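Side-chain contacts in uncharacterized protein (Bacillus cereus, PDB 5F2H), which is of unknown function but belongs to the alpha/beta-hydrolase superfamily and probably acts as a hydrolase, with a helical N-terminal domain preceding the alpha/beta-hydrolase domain: residues E28-T31 with Y32-H36; E44-I47 with Y48-Y52; H66-K69 with E70-E74; I85-D88 with D89-P92; E97-H100 with Q101-L105. All coordinates share one frame; numbering follows the deposited sequence.

Contact 1 (E28-T31 with Y32-H36); sequences EAYT and YIMEH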
loop_
_atom_site.group_PDB
_atom_site.type_symbol
_atom_site.label_atom_id
_atom_site.label_comp_id
_atom_site.label_asym_id
_atom_site.label_seq_id
_atom_site.Cartn_x
_atom_site.Cartn_y
_atom_site.Cartn_z
ATOM N N GLU B 28 -44.436 -20.526 -16.634
ATOM C CA GLU B 28 -43.102 -20.898 -17.075
ATOM C C GLU B 28 -42.063 -20.280 -16.171
ATOM O O GLU B 28 -41.079 -20.933 -15.806
ATOM C CB GLU B 28 -42.878 -20.475 -18.533
ATOM C CG GLU B 28 -43.811 -21.146 -19.545
ATOM C CD GLU B 28 -45.274 -20.749 -19.366
ATOM O OE1 GLU B 28 -45.555 -19.763 -18.639
ATOM O OE2 GLU B 28 -46.151 -21.406 -19.968
ATOM N N ALA B 29 -42.305 -19.029 -15.793
ATOM C CA ALA B 29 -41.398 -18.310 -14.915
ATOM C C ALA B 29 -41.350 -18.992 -13.549
ATOM O O ALA B 29 -40.297 -19.037 -12.909
ATOM C CB ALA B 29 -41.825 -16.854 -14.785
ATOM N N TYR B 30 -42.501 -19.495 -13.095
ATOM C CA TYR B 30 -42.597 -20.209 -11.818
ATOM C C TYR B 30 -41.771 -21.484 -11.950
ATOM O O TYR B 30 -40.967 -21.835 -11.081
ATOM C CB TYR B 30 -44.058 -20.555 -11.490
ATOM C CG TYR B 30 -44.180 -21.511 -10.332
ATOM C CD1 TYR B 30 -44.272 -21.050 -9.033
ATOM C CD2 TYR B 30 -44.136 -22.887 -10.544
ATOM C CE1 TYR B 30 -44.331 -21.932 -7.975
ATOM C CE2 TYR B 30 -44.210 -23.773 -9.490
ATOM C CZ TYR B 30 -44.304 -23.288 -8.210
ATOM O OH TYR B 30 -44.375 -24.166 -7.166
ATOM N N THR B 31 -41.989 -22.178 -13.054
ATOM C CA THR B 31 -41.239 -23.384 -13.335
ATOM C C THR B 31 -39.752 -23.045 -13.408
ATOM O O THR B 31 -38.934 -23.818 -12.930
ATOM C CB THR B 31 -41.677 -24.012 -14.663
ATOM O OG1 THR B 31 -43.032 -24.468 -14.562
ATOM C CG2 THR B 31 -40.796 -25.190 -15.009
ATOM N N TYR B 32 -39.395 -21.891 -13.973
ATOM C CA TYR B 32 -37.972 -21.530 -14.093
ATOM C C TYR B 32 -37.286 -21.393 -12.746
ATOM O O TYR B 32 -36.272 -22.050 -12.477
ATOM C CB TYR B 32 -37.765 -20.223 -14.887
ATOM C CG TYR B 32 -36.284 -19.850 -15.090
ATOM C CD1 TYR B 32 -35.580 -19.105 -14.135
ATOM C CD2 TYR B 32 -35.595 -20.243 -16.231
ATOM C CE1 TYR B 32 -34.243 -18.765 -14.318
ATOM C CE2 TYR B 32 -34.260 -19.915 -16.418
ATOM C CZ TYR B 32 -33.584 -19.188 -15.457
ATOM O OH TYR B 32 -32.251 -18.870 -15.637
ATOM N N ILE B 33 -37.839 -20.530 -11.903
ATOM C CA ILE B 33 -37.261 -20.292 -10.590
ATOM C C ILE B 33 -37.229 -21.547 -9.726
ATOM O O ILE B 33 -36.316 -21.693 -8.915
ATOM C CB ILE B 33 -37.982 -19.152 -9.842
ATOM C CG1 ILE B 33 -37.162 -18.689 -8.631
ATOM C CG2 ILE B 33 -39.389 -19.557 -9.451
ATOM C CD1 ILE B 33 -37.720 -17.456 -7.951
HETATM N N MSE B 34 -38.211 -22.439 -9.890
HETATM C CA MSE B 34 -38.245 -23.672 -9.103
HETATM C C MSE B 34 -36.954 -24.423 -9.314
HETATM O O MSE B 34 -36.276 -24.749 -8.345
HETATM C CB MSE B 34 -39.450 -24.563 -9.426
HETATM C CG MSE B 34 -40.812 -23.965 -9.046
HETATM SE SE MSE B 34 -40.930 -23.594 -7.092
HETATM C CE MSE B 34 -40.890 -25.431 -6.406
ATOM N N GLU B 35 -36.583 -24.623 -10.582
ATOM C CA GLU B 35 -35.371 -25.345 -10.990
ATOM C C GLU B 35 -34.022 -24.664 -10.704
ATOM O O GLU B 35 -33.029 -25.318 -10.366
ATOM C CB GLU B 35 -35.436 -25.637 -12.517
ATOM C CG GLU B 35 -34.178 -26.318 -13.083
ATOM C CD GLU B 35 -34.190 -26.560 -14.596
ATOM O OE1 GLU B 35 -35.259 -26.837 -15.180
ATOM O OE2 GLU B 35 -33.091 -26.527 -15.199
ATOM N N HIS B 36 -33.968 -23.357 -10.845
ATOM C CA HIS B 36 -32.713 -22.661 -10.658
ATOM C C HIS B 36 -32.442 -22.055 -9.299
ATOM O O HIS B 36 -31.300 -21.736 -8.994
ATOM C CB HIS B 36 -32.603 -21.604 -11.746
ATOM C CG HIS B 36 -32.622 -22.179 -13.124
ATOM N ND1 HIS B 36 -33.785 -22.337 -13.849
ATOM C CD2 HIS B 36 -31.626 -22.673 -13.896
ATOM C CE1 HIS B 36 -33.503 -22.888 -15.015
ATOM N NE2 HIS B 36 -32.199 -23.097 -15.071
#
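M34, modelled as selenomethionine, folds back beside the Y30 ring one helical turn earlier, with SE 4.1 Å from the ring centroid. The selenium stands obliquely to the ring, closest to the phenol end, and SE lies 3.5 Å from Y30 OH. CG does the facial packing: it sits over one face, offset toward the rim and 3.4 Å from Y30 CE2, in a CH-pi contact. Bends at chi2 (-60°) and chi3 (-67°) keep SE and CE of M34 beside the phenol end of the ring. On another side of the helix, H36 ND1 donates to Y32 O over 2.9 Å, approaching from above the carbonyl plane, while the H36 backbone N also reaches this oxygen. The same ND1 lies over the centre of the Y32 ring. L54 and A55 of helix 44-58 pack on Y30, whereas I33 faces F50 and T17. Y30 and M34 thus form a Met-aromatic pair spaced i to i+4 along helix 26-37 of the helical N-terminal domain.

Contact 2 (E44-I47 with Y48-Y52); sequences EAQI and YNFKY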
loop_
_atom_site.group_PDB
_atom_site.type_symbol
_atom_site.label_atom_id
_atom_site.label_comp_id
_atom_site.label_asym_id
_atom_site.label_seq_id
_atom_site.Cartn_x
_atom_site.Cartn_y
_atom_site.Cartn_z
ATOM N N GLU B 44 -33.714 -15.314 1.084
ATOM C CA GLU B 44 -34.746 -16.290 0.833
ATOM C C GLU B 44 -36.124 -15.679 0.782
ATOM O O GLU B 44 -36.944 -16.057 -0.044
ATOM C CB GLU B 44 -34.720 -17.394 1.884
ATOM C CG GLU B 44 -33.472 -18.246 1.883
ATOM C CD GLU B 44 -33.621 -19.398 2.850
ATOM O OE1 GLU B 44 -34.509 -19.304 3.718
ATOM O OE2 GLU B 44 -32.868 -20.395 2.752
ATOM N N ALA B 45 -36.386 -14.764 1.706
ATOM C CA ALA B 45 -37.677 -14.098 1.776
ATOM C C ALA B 45 -38.065 -13.620 0.393
ATOM O O ALA B 45 -39.145 -13.909 -0.083
ATOM C CB ALA B 45 -37.613 -12.939 2.751
ATOM N N GLN B 46 -37.145 -12.939 -0.269
ATOM C CA GLN B 46 -37.359 -12.438 -1.609
ATOM C C GLN B 46 -37.571 -13.569 -2.598
ATOM O O GLN B 46 -38.368 -13.443 -3.528
ATOM C CB GLN B 46 -36.142 -11.623 -2.027
ATOM C CG GLN B 46 -36.234 -10.934 -3.390
ATOM C CD GLN B 46 -37.366 -9.914 -3.498
ATOM O OE1 GLN B 46 -38.522 -10.223 -3.221
ATOM N NE2 GLN B 46 -37.045 -8.731 -4.024
ATOM N N ILE B 47 -36.837 -14.672 -2.416
ATOM C CA ILE B 47 -36.982 -15.841 -3.287
ATOM C C ILE B 47 -38.364 -16.465 -3.091
ATOM O O ILE B 47 -39.021 -16.842 -4.069
ATOM C CB ILE B 47 -35.871 -16.866 -3.059
ATOM C CG1 ILE B 47 -34.531 -16.256 -3.468
ATOM C CG2 ILE B 47 -36.095 -18.111 -3.903
ATOM C CD1 ILE B 47 -33.347 -17.138 -3.151
ATOM N N TYR B 48 -38.818 -16.580 -1.849
ATOM C CA TYR B 48 -40.154 -17.137 -1.611
ATOM C C TYR B 48 -41.244 -16.254 -2.164
ATOM O O TYR B 48 -42.233 -16.763 -2.683
ATOM C CB TYR B 48 -40.451 -17.399 -0.131
ATOM C CG TYR B 48 -39.768 -18.619 0.440
ATOM C CD1 TYR B 48 -40.316 -19.877 0.255
ATOM C CD2 TYR B 48 -38.623 -18.515 1.210
ATOM C CE1 TYR B 48 -39.729 -21.000 0.792
ATOM C CE2 TYR B 48 -38.020 -19.639 1.750
ATOM C CZ TYR B 48 -38.582 -20.876 1.546
ATOM O OH TYR B 48 -37.999 -22.003 2.074
ATOM N N ASN B 49 -41.088 -14.938 -2.023
ATOM C CA ASN B 49 -42.091 -14.024 -2.508
ATOM C C ASN B 49 -42.237 -14.323 -3.971
ATOM O O ASN B 49 -43.342 -14.596 -4.435
ATOM C CB ASN B 49 -41.708 -12.571 -2.256
ATOM C CG ASN B 49 -42.795 -11.597 -2.670
ATOM O OD1 ASN B 49 -43.935 -11.978 -2.944
ATOM N ND2 ASN B 49 -42.459 -10.322 -2.669
ATOM N N PHE B 50 -41.126 -14.324 -4.704
ATOM C CA PHE B 50 -41.200 -14.645 -6.139
ATOM C C PHE B 50 -41.920 -15.962 -6.409
ATOM O O PHE B 50 -42.818 -16.019 -7.261
ATOM C CB PHE B 50 -39.830 -14.638 -6.799
ATOM C CG PHE B 50 -39.356 -13.268 -7.221
ATOM C CD1 PHE B 50 -38.962 -12.314 -6.294
ATOM C CD2 PHE B 50 -39.213 -12.971 -8.565
ATOM C CE1 PHE B 50 -38.526 -11.058 -6.700
ATOM C CE2 PHE B 50 -38.757 -11.728 -8.972
ATOM C CZ PHE B 50 -38.422 -10.766 -8.037
ATOM N N LYS B 51 -41.588 -16.994 -5.646
ATOM C CA LYS B 51 -42.231 -18.290 -5.858
ATOM C C LYS B 51 -43.748 -18.300 -5.697
ATOM O O LYS B 51 -44.462 -18.662 -6.633
ATOM C CB LYS B 51 -41.599 -19.394 -5.003
ATOM C CG LYS B 51 -40.181 -19.743 -5.404
ATOM C CD LYS B 51 -39.607 -20.857 -4.553
ATOM C CE LYS B 51 -38.188 -21.187 -5.010
ATOM N NZ LYS B 51 -37.580 -22.354 -4.311
ATOM N N TYR B 52 -44.252 -17.891 -4.542
ATOM C CA TYR B 52 -45.696 -17.929 -4.358
ATOM C C TYR B 52 -46.448 -16.894 -5.203
ATOM O O TYR B 52 -47.591 -17.122 -5.586
ATOM C CB TYR B 52 -46.107 -17.862 -2.885
ATOM C CG TYR B 52 -45.855 -16.561 -2.161
ATOM C CD1 TYR B 52 -46.712 -15.478 -2.329
ATOM C CD2 TYR B 52 -44.844 -16.451 -1.217
ATOM C CE1 TYR B 52 -46.512 -14.291 -1.634
ATOM C CE2 TYR B 52 -44.655 -15.281 -0.501
ATOM C CZ TYR B 52 -45.487 -14.204 -0.721
ATOM O OH TYR B 52 -45.293 -13.023 -0.052
#
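The opening turns of helix 44-58 set the amide of Q46 against the ring of F50, four residues on. The Q46 amide carbon, CD, meets the ring at its edge, in the ring plane, 3.6 Å from F50 CE1; the amide and ring planes stand almost perpendicular, 87° apart. With CG anti to the backbone N of Q46 and a bend at chi2 (61°), the amide swings down the helix toward that edge. In the helical N-terminal domain, whose sequence family is grouped with TPR proteins, this face also meets the second subunit: F170 of that chain packs on Q46. Another flank carries E44 and Y48 side by side, E44 CB 4.0 Å from Y48 CE2. Beyond it, Y48 OH is probably hydrogen-bonded to E70 OE2 of helix 61-74. I47 and K51 also run alongside each other, CG2 of I47 lying 3.9 Å from CE of K51. Beneath E44 and Y48, Y48 N donates to E44 O at 2.7 Å.

Contact 3 (H66-K69 with E70-E74); sequences HVMK and EAIIE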
loop_
_atom_site.group_PDB
_atom_site.type_symbol
_atom_site.label_atom_id
_atom_site.label_comp_id
_atom_site.label_asym_id
_atom_site.label_seq_id
_atom_site.Cartn_x
_atom_site.Cartn_y
_atom_site.Cartn_z
ATOM N N HIS B 66 -49.001 -23.257 0.296
ATOM C CA HIS B 66 -47.955 -23.902 1.115
ATOM C C HIS B 66 -46.584 -23.211 0.965
ATOM O O HIS B 66 -45.756 -23.242 1.876
ATOM C CB HIS B 66 -47.908 -25.424 0.995
ATOM C CG HIS B 66 -47.876 -25.931 -0.404
ATOM N ND1 HIS B 66 -48.985 -26.462 -1.028
ATOM C CD2 HIS B 66 -46.876 -25.965 -1.315
ATOM C CE1 HIS B 66 -48.660 -26.831 -2.254
ATOM N NE2 HIS B 66 -47.390 -26.531 -2.457
ATOM N N VAL B 67 -46.357 -22.543 -0.165
ATOM C CA VAL B 67 -45.110 -21.812 -0.371
ATOM C C VAL B 67 -45.169 -20.677 0.636
ATOM O O VAL B 67 -44.252 -20.482 1.418
ATOM C CB VAL B 67 -44.986 -21.249 -1.798
ATOM C CG1 VAL B 67 -43.719 -20.416 -1.951
ATOM C CG2 VAL B 67 -44.974 -22.368 -2.812
HETATM N N MSE B 68 -46.292 -19.964 0.628
HETATM C CA MSE B 68 -46.537 -18.852 1.534
HETATM C C MSE B 68 -46.391 -19.337 2.946
HETATM O O MSE B 68 -45.569 -18.807 3.698
HETATM C CB MSE B 68 -47.928 -18.300 1.242
HETATM C CG MSE B 68 -48.052 -16.856 1.686
HETATM SE SE MSE B 68 -49.505 -15.968 0.701
HETATM C CE MSE B 68 -49.164 -14.152 1.376
ATOM N N LYS B 69 -47.138 -20.377 3.315
ATOM C CA LYS B 69 -47.055 -20.938 4.678
ATOM C C LYS B 69 -45.636 -21.174 5.122
ATOM O O LYS B 69 -45.235 -20.745 6.192
ATOM C CB LYS B 69 -47.780 -22.279 4.802
ATOM C CG LYS B 69 -49.292 -22.232 4.730
ATOM C CD LYS B 69 -49.882 -23.631 4.849
ATOM C CE LYS B 69 -51.404 -23.589 4.865
ATOM N NZ LYS B 69 -52.004 -24.950 4.939
ATOM N N GLU B 70 -44.876 -21.875 4.305
ATOM C CA GLU B 70 -43.507 -22.161 4.668
ATOM C C GLU B 70 -42.773 -20.873 5.029
ATOM O O GLU B 70 -42.360 -20.674 6.175
ATOM C CB GLU B 70 -42.813 -22.901 3.531
ATOM C CG GLU B 70 -41.374 -23.262 3.819
ATOM C CD GLU B 70 -40.750 -24.056 2.680
ATOM O OE1 GLU B 70 -41.449 -24.934 2.137
ATOM O OE2 GLU B 70 -39.553 -23.848 2.354
ATOM N N ALA B 71 -42.665 -19.987 4.048
ATOM C CA ALA B 71 -41.994 -18.704 4.205
ATOM C C ALA B 71 -42.345 -17.956 5.477
ATOM O O ALA B 71 -41.469 -17.549 6.241
ATOM C CB ALA B 71 -42.352 -17.819 3.024
ATOM N N ILE B 72 -43.639 -17.770 5.688
ATOM C CA ILE B 72 -44.123 -17.032 6.832
ATOM C C ILE B 72 -44.243 -17.846 8.106
ATOM O O ILE B 72 -43.851 -17.385 9.175
ATOM C CB ILE B 72 -45.475 -16.421 6.501
ATOM C CG1 ILE B 72 -45.324 -15.559 5.253
ATOM C CG2 ILE B 72 -45.979 -15.589 7.675
ATOM C CD1 ILE B 72 -46.622 -15.006 4.722
ATOM N N ILE B 73 -44.782 -19.050 8.007
ATOM C CA ILE B 73 -44.936 -19.881 9.184
ATOM C C ILE B 73 -43.616 -20.510 9.604
ATOM O O ILE B 73 -43.014 -20.114 10.602
ATOM C CB ILE B 73 -45.969 -21.009 8.958
ATOM C CG1 ILE B 73 -47.319 -20.428 8.537
ATOM C CG2 ILE B 73 -46.109 -21.872 10.205
ATOM C CD1 ILE B 73 -47.909 -19.461 9.543
ATOM N N GLU B 74 -43.144 -21.438 8.787
ATOM C CA GLU B 74 -41.929 -22.181 9.067
ATOM C C GLU B 74 -40.659 -21.343 9.164
ATOM O O GLU B 74 -39.893 -21.492 10.114
ATOM C CB GLU B 74 -41.767 -23.307 8.037
ATOM C CG GLU B 74 -42.956 -24.280 7.972
ATOM C CD GLU B 74 -43.218 -25.039 9.281
ATOM O OE1 GLU B 74 -42.336 -25.067 10.167
ATOM O OE2 GLU B 74 -44.306 -25.636 9.419
#
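An apolar contact one helical turn long joins M68 and I72 on helix 61-74, on the side that faces helix 97-115. The two chains lie side by side and point the same way, with M68 CG 3.8 Å from I72 CD1. In M68, a selenomethionine in the model, CG is anti to the backbone N (chi1 -156°) and the chain beyond is extended, so that the tip reaches F99 of helix 97-115. I72 meets M102 and C106 of the same neighbouring helix. The backbone beneath is regular here, I72 N donating almost straight to M68 O over 3.0 Å. From residue 70 onward the helix widens into a pi-type turn, although the place of K69 O within it is uncertain. I72 O accepts a hydrogen bond from R109 NH1. The positive R109 on this carbonyl, in the last turns of the helix, would probably interact favourably with the helix dipole, and it adds a polar bond to the apolar packing on helix 97-115.

Contact 4 (I85-D88 with D89-P92); sequences ISDD and DLKP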
loop_
_atom_site.group_PDB
_atom_site.type_symbol
_atom_site.label_atom_id
_atom_site.label_comp_id
_atom_site.label_asym_id
_atom_site.label_seq_id
_atom_site.Cartn_x
_atom_site.Cartn_y
_atom_site.Cartn_z
ATOM N N ILE B 85 -52.087 -7.077 0.779
ATOM C CA ILE B 85 -53.504 -6.865 0.475
ATOM C C ILE B 85 -53.793 -6.107 -0.829
ATOM O O ILE B 85 -54.944 -5.821 -1.115
ATOM C CB ILE B 85 -54.267 -6.198 1.643
ATOM C CG1 ILE B 85 -53.938 -4.700 1.764
ATOM C CG2 ILE B 85 -54.027 -6.969 2.939
ATOM C CD1 ILE B 85 -54.749 -3.994 2.822
ATOM N N SER B 86 -52.773 -5.815 -1.633
ATOM C CA SER B 86 -52.996 -5.106 -2.893
ATOM C C SER B 86 -52.329 -5.693 -4.124
ATOM O O SER B 86 -52.675 -5.287 -5.229
ATOM C CB SER B 86 -52.542 -3.664 -2.764
ATOM O OG SER B 86 -53.228 -3.053 -1.706
ATOM N N ASP B 87 -51.379 -6.617 -3.978
ATOM C CA ASP B 87 -50.740 -7.172 -5.168
ATOM C C ASP B 87 -51.820 -7.950 -5.902
ATOM O O ASP B 87 -52.524 -8.752 -5.302
ATOM C CB ASP B 87 -49.548 -8.063 -4.831
ATOM C CG ASP B 87 -48.749 -8.490 -6.077
ATOM O OD1 ASP B 87 -48.830 -7.784 -7.110
ATOM O OD2 ASP B 87 -47.994 -9.498 -6.014
ATOM N N ASP B 88 -51.989 -7.660 -7.187
ATOM C CA ASP B 88 -53.004 -8.324 -8.017
ATOM C C ASP B 88 -52.751 -9.827 -8.162
ATOM O O ASP B 88 -53.682 -10.631 -8.086
ATOM C CB ASP B 88 -53.052 -7.653 -9.391
ATOM C CG ASP B 88 -53.500 -6.187 -9.316
ATOM O OD1 ASP B 88 -54.640 -5.914 -8.861
ATOM O OD2 ASP B 88 -52.747 -5.318 -9.806
ATOM N N ASP B 89 -51.486 -10.199 -8.317
ATOM C CA ASP B 89 -51.128 -11.600 -8.463
ATOM C C ASP B 89 -51.561 -12.469 -7.288
ATOM O O ASP B 89 -51.669 -13.693 -7.433
ATOM C CB ASP B 89 -49.615 -11.761 -8.697
ATOM C CG ASP B 89 -49.158 -11.216 -10.048
ATOM O OD1 ASP B 89 -50.016 -10.784 -10.863
ATOM O OD2 ASP B 89 -47.927 -11.242 -10.286
ATOM N N LEU B 90 -51.809 -11.841 -6.139
ATOM C CA LEU B 90 -52.215 -12.557 -4.936
ATOM C C LEU B 90 -53.717 -12.595 -4.674
ATOM O O LEU B 90 -54.167 -13.265 -3.740
ATOM C CB LEU B 90 -51.558 -11.899 -3.725
ATOM C CG LEU B 90 -50.041 -11.895 -3.621
ATOM C CD1 LEU B 90 -49.613 -11.013 -2.462
ATOM C CD2 LEU B 90 -49.495 -13.302 -3.450
ATOM N N LYS B 91 -54.506 -11.908 -5.487
ATOM C CA LYS B 91 -55.948 -11.880 -5.254
ATOM C C LYS B 91 -56.597 -13.284 -5.121
ATOM O O LYS B 91 -57.424 -13.506 -4.236
ATOM C CB LYS B 91 -56.663 -11.016 -6.305
ATOM C CG LYS B 91 -58.112 -10.724 -5.941
ATOM C CD LYS B 91 -58.842 -9.833 -6.931
ATOM C CE LYS B 91 -60.257 -9.557 -6.428
ATOM N NZ LYS B 91 -61.068 -8.705 -7.340
ATOM N N PRO B 92 -56.188 -14.245 -5.967
ATOM C CA PRO B 92 -56.755 -15.605 -5.914
ATOM C C PRO B 92 -56.621 -16.318 -4.574
ATOM O O PRO B 92 -57.233 -17.372 -4.374
ATOM C CB PRO B 92 -55.938 -16.371 -6.943
ATOM C CG PRO B 92 -55.434 -15.341 -7.861
ATOM C CD PRO B 92 -55.218 -14.100 -7.063
#
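After an extended D87 (psi 128°) the chain turns back to helical angles, and two successive i to i+3 bonds follow, L90 N to D87 O at 3.3 Å and K91 N to D88 O at 3.0 Å. Both donors stand well above the carbonyl planes, by 61° and 58°. Among the side chains, D87 CB packs against L90 CD1 at 3.8 Å, the two chains crossing at about a right angle. L90 in turn buries itself against Y52, while D89 O is hydrogen-bonded to S56 OG, which fastens this turn between helices 81-86 and 97-115 onto helix 44-58. The D87 carboxylate reaches forward toward D89: its OD2 lies 3.9 Å from D89 CB and 4.6 Å from D89 OD2. A bound Tris molecule, probably from the crystallisation liquor, sits about 3 Å from the D87 side chain. The like charges of D87 and D89 could raise their pKa values slightly; a cationic Tris beside D87 would be compatible with this.

Contact 5 (E97-H100 with Q101-L105); sequences EEFH and QMVQL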
loop_
_atom_site.group_PDB
_atom_site.type_symbol
_atom_site.label_atom_id
_atom_site.label_comp_id
_atom_site.label_asym_id
_atom_site.label_seq_id
_atom_site.Cartn_x
_atom_site.Cartn_y
_atom_site.Cartn_z
ATOM N N GLU B 97 -58.697 -18.822 4.260
ATOM C CA GLU B 97 -58.612 -18.272 5.604
ATOM C C GLU B 97 -57.151 -18.294 6.037
ATOM O O GLU B 97 -56.686 -17.383 6.722
ATOM C CB GLU B 97 -59.521 -19.015 6.601
ATOM C CG GLU B 97 -59.238 -20.506 6.804
ATOM C CD GLU B 97 -60.170 -21.182 7.818
ATOM O OE1 GLU B 97 -60.363 -22.423 7.743
ATOM O OE2 GLU B 97 -60.740 -20.472 8.678
ATOM N N GLU B 98 -56.411 -19.309 5.604
ATOM C CA GLU B 98 -54.998 -19.387 5.959
ATOM C C GLU B 98 -54.310 -18.131 5.457
ATOM O O GLU B 98 -53.342 -17.669 6.050
ATOM C CB GLU B 98 -54.274 -20.651 5.413
ATOM C CG GLU B 98 -54.613 -22.024 6.030
ATOM C CD GLU B 98 -55.976 -22.602 5.668
ATOM O OE1 GLU B 98 -56.673 -22.059 4.777
ATOM O OE2 GLU B 98 -56.328 -23.654 6.250
ATOM N N PHE B 99 -54.815 -17.580 4.357
ATOM C CA PHE B 99 -54.239 -16.371 3.790
ATOM C C PHE B 99 -54.378 -15.197 4.741
ATOM O O PHE B 99 -53.431 -14.444 4.923
ATOM C CB PHE B 99 -54.870 -16.031 2.445
ATOM C CG PHE B 99 -54.312 -14.786 1.825
ATOM C CD1 PHE B 99 -53.163 -14.843 1.057
ATOM C CD2 PHE B 99 -54.933 -13.563 2.003
ATOM C CE1 PHE B 99 -52.648 -13.695 0.480
ATOM C CE2 PHE B 99 -54.413 -12.414 1.441
ATOM C CZ PHE B 99 -53.273 -12.478 0.677
ATOM N N HIS B 100 -55.549 -15.038 5.350
ATOM C CA HIS B 100 -55.754 -13.928 6.286
ATOM C C HIS B 100 -54.846 -14.109 7.489
ATOM O O HIS B 100 -54.359 -13.131 8.046
ATOM C CB HIS B 100 -57.224 -13.759 6.679
ATOM C CG HIS B 100 -58.118 -13.505 5.505
ATOM N ND1 HIS B 100 -58.997 -14.450 5.022
ATOM C CD2 HIS B 100 -58.152 -12.481 4.619
ATOM C CE1 HIS B 100 -59.603 -13.979 3.948
ATOM N NE2 HIS B 100 -59.096 -12.792 3.673
ATOM N N GLN B 101 -54.597 -15.361 7.863
ATOM C CA GLN B 101 -53.709 -15.665 8.974
ATOM C C GLN B 101 -52.310 -15.128 8.714
ATOM O O GLN B 101 -51.646 -14.592 9.610
ATOM C CB GLN B 101 -53.572 -17.170 9.133
ATOM C CG GLN B 101 -52.567 -17.574 10.205
ATOM C CD GLN B 101 -52.344 -19.065 10.245
ATOM O OE1 GLN B 101 -52.887 -19.807 9.425
ATOM N NE2 GLN B 101 -51.517 -19.508 11.177
HETATM N N MSE B 102 -51.835 -15.335 7.494
HETATM C CA MSE B 102 -50.507 -14.876 7.142
HETATM C C MSE B 102 -50.486 -13.383 7.131
HETATM O O MSE B 102 -49.602 -12.776 7.724
HETATM C CB MSE B 102 -49.995 -15.581 5.915
HETATM C CG MSE B 102 -49.316 -16.824 6.484
HETATM SE SE MSE B 102 -49.492 -18.223 5.143
HETATM C CE MSE B 102 -50.425 -19.378 6.450
ATOM N N VAL B 103 -51.475 -12.778 6.489
ATOM C CA VAL B 103 -51.574 -11.320 6.427
ATOM C C VAL B 103 -51.416 -10.713 7.811
ATOM O O VAL B 103 -50.553 -9.867 8.061
ATOM C CB VAL B 103 -52.952 -10.891 5.893
ATOM C CG1 VAL B 103 -53.198 -9.403 6.112
ATOM C CG2 VAL B 103 -53.113 -11.261 4.430
ATOM N N GLN B 104 -52.224 -11.205 8.733
ATOM C CA GLN B 104 -52.191 -10.682 10.074
ATOM C C GLN B 104 -50.857 -10.969 10.745
ATOM O O GLN B 104 -50.367 -10.166 11.533
ATOM C CB GLN B 104 -53.296 -11.277 10.937
ATOM C CG GLN B 104 -53.754 -10.242 11.927
ATOM C CD GLN B 104 -54.442 -9.114 11.169
ATOM O OE1 GLN B 104 -55.058 -9.359 10.120
ATOM N NE2 GLN B 104 -54.380 -7.896 11.692
ATOM N N LEU B 105 -50.297 -12.135 10.469
ATOM C CA LEU B 105 -49.044 -12.500 11.070
ATOM C C LEU B 105 -47.968 -11.562 10.575
ATOM O O LEU B 105 -47.174 -11.071 11.372
ATOM C CB LEU B 105 -48.742 -13.974 10.816
ATOM C CG LEU B 105 -47.486 -14.574 11.448
ATOM C CD1 LEU B 105 -47.368 -14.259 12.934
ATOM C CD2 LEU B 105 -47.483 -16.078 11.190
#
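From CB to its methyl tip, M102, a selenomethionine in the model, curls back along the helix toward E98. CB lies near two carbonyl oxygens, 3.8 Å from F99 O and slightly farther from E98 O. CG and SE then pass E98 O at about the same separation, SE 4.0 Å from it. As modelled, with chi2 (149°) and chi3 (-122°) both off staggered values, the methyl CE lies 3.4 Å from E98 O and 4.2 Å from E98 CB. These residues belong to helix 97-115, the last long helix of the helical N-terminal domain, and M102 faces helix 61-74, where K69 and I72 pack on it.

F99 faces the same helix through M68. Its ring crosses the side chain of V103 obliquely, and the closest approach is from F99 CE2 to V103 CG2 at 3.5 Å; the ring carbons CD2 and CZ flank this touch. CG2 of V103 lies beside its own backbone N, anti to the carbonyl carbon, which places that branch, and not CG1, against the aromatic. H94 meets the F99 ring with its plane nearly perpendicular. Below the pair, V103 N donates to F99 O over 3.0 Å in a nearly straight bond. At the outer surface, the extended chain of Q101 keeps OE1 alongside E98, 4.0 Å from E98 O.

In the fold
All five contacts lie in the helical N-terminal domain, far from the centre of the chain. Contacts 1, 2, 3 and 5 are partly buried turns within single helices, whereas contact 4 is a surface turn. Contact 2 touches contacts 1, 3 and 4, contact 3 also touches contact 5, and contacts 4 and 5 meet lightly through I85 and V103. Chemistry follows position: the selenomethionines of contacts 3 and 5 face the interface between helices 61-74 and 97-115, a probable tyrosine-glutamate hydrogen bond joins contacts 2 and 3 beside apolar packing, and contact 4 gathers acidic groups, D88 exposed and D87 and D89 partly so, while L90 reaches Y52. Only contact 2 also meets the second subunit.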